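Local coordinates for protein P domain of VPI (Norovirus Hu/GI.7/TCH-060/USA/2003, PDB 4P26) that forms the protruding domain of the norovirus capsid protein, binds N-acetylgalactosamine and fucose sugars, and so probably serves in attachment to host cells, at residues Asp107-Thr112 with Arg126-Gln131; Leu158-Pro163 with Pro209-Asn214. One frame throughout, in Å; residues are numbered along the deposited sequence.

Contact 1: Asp107-Thr112 with Arg126-Gln131; sequences DWHVST and RLDVKQ. With A2G (2-acetamido-2-deoxy-alpha-D-galactopyranose), chain E; FUC (alpha-L-fucopyranose), chain B.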
loop_
_atom_site.group_PDB
_atom_site.type_symbol
_atom_site.label_atom_id
_atom_site.label_comp_id
_atom_site.label_asym_id
_atom_site.label_seq_id
_atom_site.Cartn_x
_atom_site.Cartn_y
_atom_site.Cartn_z
ATOM N N ASP A 107 18.835 -7.569 10.627
ATOM C CA ASP A 107 19.320 -6.739 9.522
ATOM C C ASP A 107 18.180 -6.417 8.563
ATOM O O ASP A 107 17.310 -7.254 8.319
ATOM C CB ASP A 107 20.441 -7.449 8.764
ATOM C CG ASP A 107 21.793 -7.304 9.437
ATOM O OD1 ASP A 107 21.849 -7.014 10.657
ATOM O OD2 ASP A 107 22.809 -7.497 8.739
ATOM N N TRP A 108 18.174 -5.198 8.031
ATOM C CA TRP A 108 17.200 -4.823 7.013
ATOM C C TRP A 108 17.915 -4.671 5.692
ATOM O O TRP A 108 19.088 -4.297 5.641
ATOM C CB TRP A 108 16.508 -3.495 7.329
ATOM C CG TRP A 108 15.640 -3.493 8.542
ATOM C CD1 TRP A 108 15.222 -4.574 9.259
ATOM C CD2 TRP A 108 15.097 -2.337 9.196
ATOM N NE1 TRP A 108 14.439 -4.162 10.317
ATOM C CE2 TRP A 108 14.355 -2.794 10.304
ATOM C CE3 TRP A 108 15.171 -0.959 8.951
ATOM C CZ2 TRP A 108 13.681 -1.926 11.162
ATOM C CZ3 TRP A 108 14.504 -0.092 9.810
ATOM C CH2 TRP A 108 13.766 -0.583 10.902
ATOM N N HIS A 109 17.193 -4.953 4.618
ATOM C CA HIS A 109 17.703 -4.701 3.287
ATOM C C HIS A 109 16.656 -3.872 2.558
ATOM O O HIS A 109 15.557 -4.349 2.272
ATOM C CB HIS A 109 18.038 -6.025 2.603
ATOM C CG HIS A 109 18.967 -6.869 3.416
ATOM N ND1 HIS A 109 20.333 -6.676 3.421
ATOM C CD2 HIS A 109 18.724 -7.855 4.313
ATOM C CE1 HIS A 109 20.896 -7.536 4.251
ATOM N NE2 HIS A 109 19.941 -8.260 4.809
ATOM N N VAL A 110 17.004 -2.608 2.316
ATOM C CA VAL A 110 16.056 -1.598 1.857
ATOM C C VAL A 110 16.416 -1.150 0.443
ATOM O O VAL A 110 17.533 -0.690 0.200
ATOM C CB VAL A 110 16.068 -0.362 2.803
ATOM C CG1 VAL A 110 14.942 0.599 2.450
ATOM C CG2 VAL A 110 15.945 -0.802 4.263
ATOM N N SER A 111 15.475 -1.295 -0.488
ATOM C CA SER A 111 15.718 -0.940 -1.880
ATOM C C SER A 111 15.288 0.498 -2.139
ATOM O O SER A 111 14.098 0.818 -2.046
ATOM C CB SER A 111 14.970 -1.895 -2.818
ATOM O OG SER A 111 15.355 -1.695 -4.172
ATOM N N THR A 112 16.253 1.355 -2.473
ATOM C CA THR A 112 16.002 2.788 -2.632
ATOM C C THR A 112 16.369 3.309 -4.027
ATOM O O THR A 112 17.161 2.693 -4.745
ATOM C CB THR A 112 16.764 3.633 -1.550
ATOM O OG1 THR A 112 18.184 3.490 -1.713
ATOM C CG2 THR A 112 16.377 3.186 -0.144
ATOM N N ARG A 126 20.618 -1.159 -2.853
ATOM C CA ARG A 126 20.120 -1.926 -1.728
ATOM C C ARG A 126 20.937 -1.513 -0.519
ATOM O O ARG A 126 22.147 -1.736 -0.481
ATOM C CB ARG A 126 20.253 -3.427 -1.979
ATOM C CG ARG A 126 19.457 -4.284 -0.990
ATOM C CD ARG A 126 19.842 -5.752 -1.097
ATOM N NE ARG A 126 21.079 -6.035 -0.377
ATOM C CZ ARG A 126 21.791 -7.148 -0.520
ATOM N NH1 ARG A 126 21.396 -8.089 -1.372
ATOM N NH2 ARG A 126 22.905 -7.321 0.184
ATOM N N LEU A 127 20.273 -0.879 0.442
ATOM C CA LEU A 127 20.928 -0.397 1.648
ATOM C C LEU A 127 20.786 -1.477 2.697
ATOM O O LEU A 127 19.670 -1.897 3.018
ATOM C CB LEU A 127 20.274 0.895 2.148
ATOM C CG LEU A 127 19.966 2.001 1.129
ATOM C CD1 LEU A 127 19.506 3.271 1.849
ATOM C CD2 LEU A 127 21.158 2.302 0.223
ATOM N N ASP A 128 21.922 -1.942 3.204
ATOM C CA ASP A 128 21.943 -3.007 4.191
ATOM C C ASP A 128 22.169 -2.384 5.555
ATOM O O ASP A 128 23.184 -1.734 5.792
ATOM C CB ASP A 128 23.030 -4.022 3.833
ATOM C CG ASP A 128 22.855 -4.577 2.422
ATOM O OD1 ASP A 128 21.696 -4.863 2.041
ATOM O OD2 ASP A 128 23.862 -4.703 1.689
ATOM N N VAL A 129 21.196 -2.570 6.438
ATOM C CA VAL A 129 21.134 -1.831 7.691
ATOM C C VAL A 129 21.150 -2.766 8.885
ATOM O O VAL A 129 20.308 -3.656 9.002
ATOM C CB VAL A 129 19.849 -0.983 7.757
ATOM C CG1 VAL A 129 19.741 -0.268 9.092
ATOM C CG2 VAL A 129 19.809 0.013 6.601
ATOM N N LYS A 130 22.114 -2.551 9.770
ATOM C CA LYS A 130 22.221 -3.325 10.996
ATOM C C LYS A 130 21.555 -2.584 12.163
ATOM O O LYS A 130 21.619 -1.364 12.241
ATOM C CB LYS A 130 23.699 -3.569 11.320
ATOM C CG LYS A 130 24.442 -4.452 10.328
ATOM C CD LYS A 130 25.792 -4.845 10.900
ATOM C CE LYS A 130 26.583 -5.801 10.022
ATOM N NZ LYS A 130 25.869 -7.012 9.550
ATOM N N GLN A 131 20.917 -3.311 13.073
ATOM C CA GLN A 131 20.338 -2.666 14.249
ATOM C C GLN A 131 21.331 -2.688 15.413
ATOM O O GLN A 131 21.047 -3.226 16.477
ATOM C CB GLN A 131 18.983 -3.294 14.621
ATOM C CG GLN A 131 17.862 -2.922 13.636
ATOM C CD GLN A 131 16.484 -3.434 14.047
ATOM O OE1 GLN A 131 15.995 -3.144 15.139
ATOM N NE2 GLN A 131 15.857 -4.206 13.165
HETATM O O5 A2G E . 24.320 -12.775 6.848
HETATM C C1 A2G E . 24.664 -11.955 5.723
HETATM C C2 A2G E . 23.544 -10.964 5.455
HETATM N N2 A2G E . 23.900 -10.119 4.306
HETATM C C3 A2G E . 23.335 -10.091 6.682
HETATM O O3 A2G E . 22.192 -9.247 6.480
HETATM C C4 A2G E . 23.107 -10.972 7.899
HETATM O O4 A2G E . 21.871 -11.685 7.749
HETATM C C5 A2G E . 24.252 -11.963 8.029
HETATM C C6 A2G E . 24.018 -12.855 9.250
HETATM O O6 A2G E . 24.967 -13.925 9.248
HETATM C C7 A2G E . 23.517 -10.420 3.057
HETATM O O7 A2G E . 23.794 -9.740 2.070
HETATM C C8 A2G E . 22.689 -11.700 2.925
HETATM C C1 FUC B . 27.483 -9.410 5.767
HETATM C C2 FUC B . 27.375 -9.299 7.279
HETATM C C3 FUC B . 28.682 -8.767 7.843
HETATM C C4 FUC B . 29.042 -7.464 7.148
HETATM C C5 FUC B . 29.057 -7.677 5.644
HETATM C C6 FUC B . 29.410 -6.363 4.945
HETATM O O2 FUC B . 27.104 -10.593 7.836
HETATM O O3 FUC B . 28.537 -8.535 9.253
HETATM O O4 FUC B . 28.070 -6.460 7.480
HETATM O O5 FUC B . 27.761 -8.117 5.210
HETATM O O HOH W 1 21.179 -6.212 13.004
#
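Asp107-Thr112 and Arg126-Gln131 form an antiparallel beta hairpin at one edge of the six-stranded sheet, with Trp108/Val129 and Val110/Leu127 as hydrogen-bonded pairs and His109/Asp128 non-hydrogen-bonded between them. One face is apolar: Trp108 and Val110 lie beside Val129 and Leu127, and Leu127 CD1 rests on Thr112 CG2 at 3.7 Å. The other face is a polar network running to the bound sugars. His109 ND1 donates an almost straight bond of 2.7 Å to Asp128 OD1; the oxygen lies in the imidazole plane, yet the donor sits well above the carboxylate plane. Arg126 grips the same carboxylate side-on, NE using the syn lone pair of OD1 and NH2 reaching OD2, which leaves Asp128 little freedom to rotate. His109 NE2 is hydrogen-bonded to Ser162 OG, so both ring nitrogens are engaged. Beside this, Asp107 OD2 accepts from O3 of the A2G sugar at 2.9 Å and is salt-bridged to Lys130 NZ at 3.2 Å, the hydrogen bond itself being weak. The bend at the end of the Lys130 chain (chi4 -51°) lets NZ donate to fucose O3 at 3.1 Å. Asp107 OD1 takes a water's proton at 2.6 Å, and that water accepts from Gln131 N.

Contact 2: Leu158-Pro163 with Pro209-Asn214; sequences LAWVSP and PIVSGN. With A2G (2-acetamido-2-deoxy-alpha-D-galactopyranose), chain E.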
loop_
_atom_site.group_PDB
_atom_site.type_symbol
_atom_site.label_atom_id
_atom_site.label_comp_id
_atom_site.label_asym_id
_atom_site.label_seq_id
_atom_site.Cartn_x
_atom_site.Cartn_y
_atom_site.Cartn_z
ATOM N N LEU A 158 11.430 -1.435 2.497
ATOM C CA LEU A 158 11.983 -2.659 3.053
ATOM C C LEU A 158 11.716 -3.823 2.094
ATOM O O LEU A 158 10.564 -4.132 1.781
ATOM C CB LEU A 158 11.365 -2.945 4.431
ATOM C CG LEU A 158 11.922 -4.155 5.189
ATOM C CD1 LEU A 158 13.386 -3.924 5.598
ATOM C CD2 LEU A 158 11.064 -4.481 6.408
ATOM N N ALA A 159 12.787 -4.459 1.625
ATOM C CA ALA A 159 12.668 -5.541 0.650
ATOM C C ALA A 159 12.681 -6.909 1.320
ATOM O O ALA A 159 11.882 -7.786 0.977
ATOM C CB ALA A 159 13.786 -5.447 -0.389
ATOM N N TRP A 160 13.602 -7.093 2.263
ATOM C CA TRP A 160 13.695 -8.340 3.015
ATOM C C TRP A 160 14.510 -8.162 4.291
ATOM O O TRP A 160 15.204 -7.152 4.455
ATOM C CB TRP A 160 14.279 -9.466 2.151
ATOM C CG TRP A 160 15.646 -9.200 1.535
ATOM C CD1 TRP A 160 15.925 -8.381 0.471
ATOM C CD2 TRP A 160 16.896 -9.799 1.915
ATOM N NE1 TRP A 160 17.273 -8.422 0.177
ATOM C CE2 TRP A 160 17.889 -9.286 1.047
ATOM C CE3 TRP A 160 17.272 -10.714 2.906
ATOM C CZ2 TRP A 160 19.230 -9.654 1.144
ATOM C CZ3 TRP A 160 18.608 -11.083 3.000
ATOM C CH2 TRP A 160 19.571 -10.552 2.122
ATOM N N VAL A 161 14.415 -9.132 5.197
ATOM C CA VAL A 161 15.151 -9.070 6.460
ATOM C C VAL A 161 15.936 -10.358 6.708
ATOM O O VAL A 161 15.616 -11.413 6.156
ATOM C CB VAL A 161 14.223 -8.794 7.663
ATOM C CG1 VAL A 161 13.465 -7.473 7.466
ATOM C CG2 VAL A 161 13.250 -9.950 7.861
ATOM N N SER A 162 16.975 -10.257 7.529
ATOM C CA SER A 162 17.857 -11.387 7.798
ATOM C C SER A 162 18.451 -11.249 9.209
ATOM O O SER A 162 18.368 -10.174 9.802
ATOM C CB SER A 162 18.952 -11.464 6.722
ATOM O OG SER A 162 19.783 -10.316 6.737
ATOM N N PRO A 163 19.025 -12.337 9.761
ATOM C CA PRO A 163 19.489 -12.285 11.155
ATOM C C PRO A 163 20.613 -11.281 11.386
ATOM O O PRO A 163 21.423 -11.028 10.494
ATOM C CB PRO A 163 20.018 -13.702 11.412
ATOM C CG PRO A 163 19.371 -14.546 10.410
ATOM C CD PRO A 163 19.163 -13.692 9.192
ATOM N N PRO A 209 9.547 -11.946 2.683
ATOM C CA PRO A 209 10.847 -12.623 2.654
ATOM C C PRO A 209 11.667 -12.422 3.916
ATOM O O PRO A 209 12.410 -11.443 4.046
ATOM C CB PRO A 209 11.553 -12.003 1.447
ATOM C CG PRO A 209 10.825 -10.724 1.167
ATOM C CD PRO A 209 9.408 -10.959 1.597
ATOM N N ILE A 210 11.519 -13.364 4.838
ATOM C CA ILE A 210 12.338 -13.408 6.033
ATOM C C ILE A 210 13.370 -14.515 5.887
ATOM O O ILE A 210 13.021 -15.688 5.788
ATOM C CB ILE A 210 11.488 -13.705 7.275
ATOM C CG1 ILE A 210 10.381 -12.654 7.422
ATOM C CG2 ILE A 210 12.369 -13.765 8.519
ATOM C CD1 ILE A 210 9.448 -12.893 8.595
ATOM N N VAL A 211 14.641 -14.146 5.862
ATOM C CA VAL A 211 15.698 -15.143 5.851
ATOM C C VAL A 211 15.944 -15.611 7.280
ATOM O O VAL A 211 16.093 -14.794 8.192
ATOM C CB VAL A 211 16.996 -14.596 5.210
ATOM C CG1 VAL A 211 18.160 -15.552 5.446
ATOM C CG2 VAL A 211 16.794 -14.369 3.714
ATOM N N SER A 212 15.963 -16.929 7.462
ATOM C CA SER A 212 16.159 -17.553 8.769
ATOM C C SER A 212 15.106 -17.136 9.795
ATOM O O SER A 212 15.431 -16.811 10.937
ATOM C CB SER A 212 17.566 -17.278 9.310
ATOM O OG SER A 212 18.557 -17.745 8.417
ATOM N N GLY A 213 13.845 -17.142 9.378
ATOM C CA GLY A 213 12.742 -16.979 10.306
ATOM C C GLY A 213 12.124 -18.340 10.564
ATOM O O GLY A 213 12.325 -19.263 9.777
ATOM N N ASN A 214 11.389 -18.487 11.663
ATOM C CA ASN A 214 10.680 -19.741 11.906
ATOM C C ASN A 214 9.665 -19.980 10.789
ATOM O O ASN A 214 9.479 -21.107 10.326
ATOM C CB ASN A 214 10.000 -19.748 13.278
ATOM C CG ASN A 214 10.997 -19.866 14.430
ATOM O OD1 ASN A 214 12.169 -20.191 14.223
ATOM N ND2 ASN A 214 10.524 -19.616 15.650
HETATM O O5 A2G E . 24.320 -12.775 6.848
HETATM C C1 A2G E . 24.664 -11.955 5.723
HETATM C C2 A2G E . 23.544 -10.964 5.455
HETATM N N2 A2G E . 23.900 -10.119 4.306
HETATM C C3 A2G E . 23.335 -10.091 6.682
HETATM O O3 A2G E . 22.192 -9.247 6.480
HETATM C C4 A2G E . 23.107 -10.972 7.899
HETATM O O4 A2G E . 21.871 -11.685 7.749
HETATM C C5 A2G E . 24.252 -11.963 8.029
HETATM C C6 A2G E . 24.018 -12.855 9.250
HETATM O O6 A2G E . 24.967 -13.925 9.248
HETATM C C7 A2G E . 23.517 -10.420 3.057
HETATM O O7 A2G E . 23.794 -9.740 2.070
HETATM C C8 A2G E . 22.689 -11.700 2.925
#
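A single bridge, Val161 with Ile210, ties the loop Pro209-Ser212 to the end of strand 153-162, the two chains running the same way, 8° apart. Val161 uses both its backbone polar atoms: its N reaches Pro209 O at 3.3 Å, and its O accepts from Val211 N at 2.9 Å. A classic beta bulge at Ala159 and Trp160, opposite His109, precedes this pairing. The middle is the broad apolar part: Val211 CG2 lies 3.8 Å from Trp160 CE3, while Val161 CG2 meets Ile210 CG1. Met124 of the second subunit packs on Trp160 and Pro209. Toward solvent the contact narrows to one close carbon pair, Ser212 CB to Pro163 CG at 3.5 Å, where the loop turns away with Ser212 in the left-handed region (phi 58°). On the sugar side, Ser162 OG, set between backbone N and carbonyl carbon (chi1 63°), comes within 2.6 Å of A2G O3 and 2.7 Å of A2G O4, and the acetamido methyl C8 lies in plane at the ring edge, 3.4 Å from Trp160 CH2. A2G O4 donates to Pro163 O at 2.9 Å; since O4 is axial in galactose-type sugars, this is consistent with recognition of the galacto configuration.

Contacts 1 and 2 share one sheet, since strands 107-114 and 153-162 are neighbours, and their centres lie about 11 Å apart. Both are largely buried. Contact 1 is regular hairpin pairing within the sheet, rich in charged side chains on its sugar-binding face; contact 2 fastens a loop to the end of the next strand with just two backbone bonds and mostly apolar packing, nearer the centre of the chain and against the second subunit. Asp107 N is probably hydrogen-bonded to Ser162 O at 2.8 Å, and the stacked His109 and Trp160 rings span the join. Both contacts touch the A2G sugar, contact 1 chiefly through charged groups and contact 2 through a hydroxyl and a backbone carbonyl, while fucose is bonded from contact 1, by Lys130.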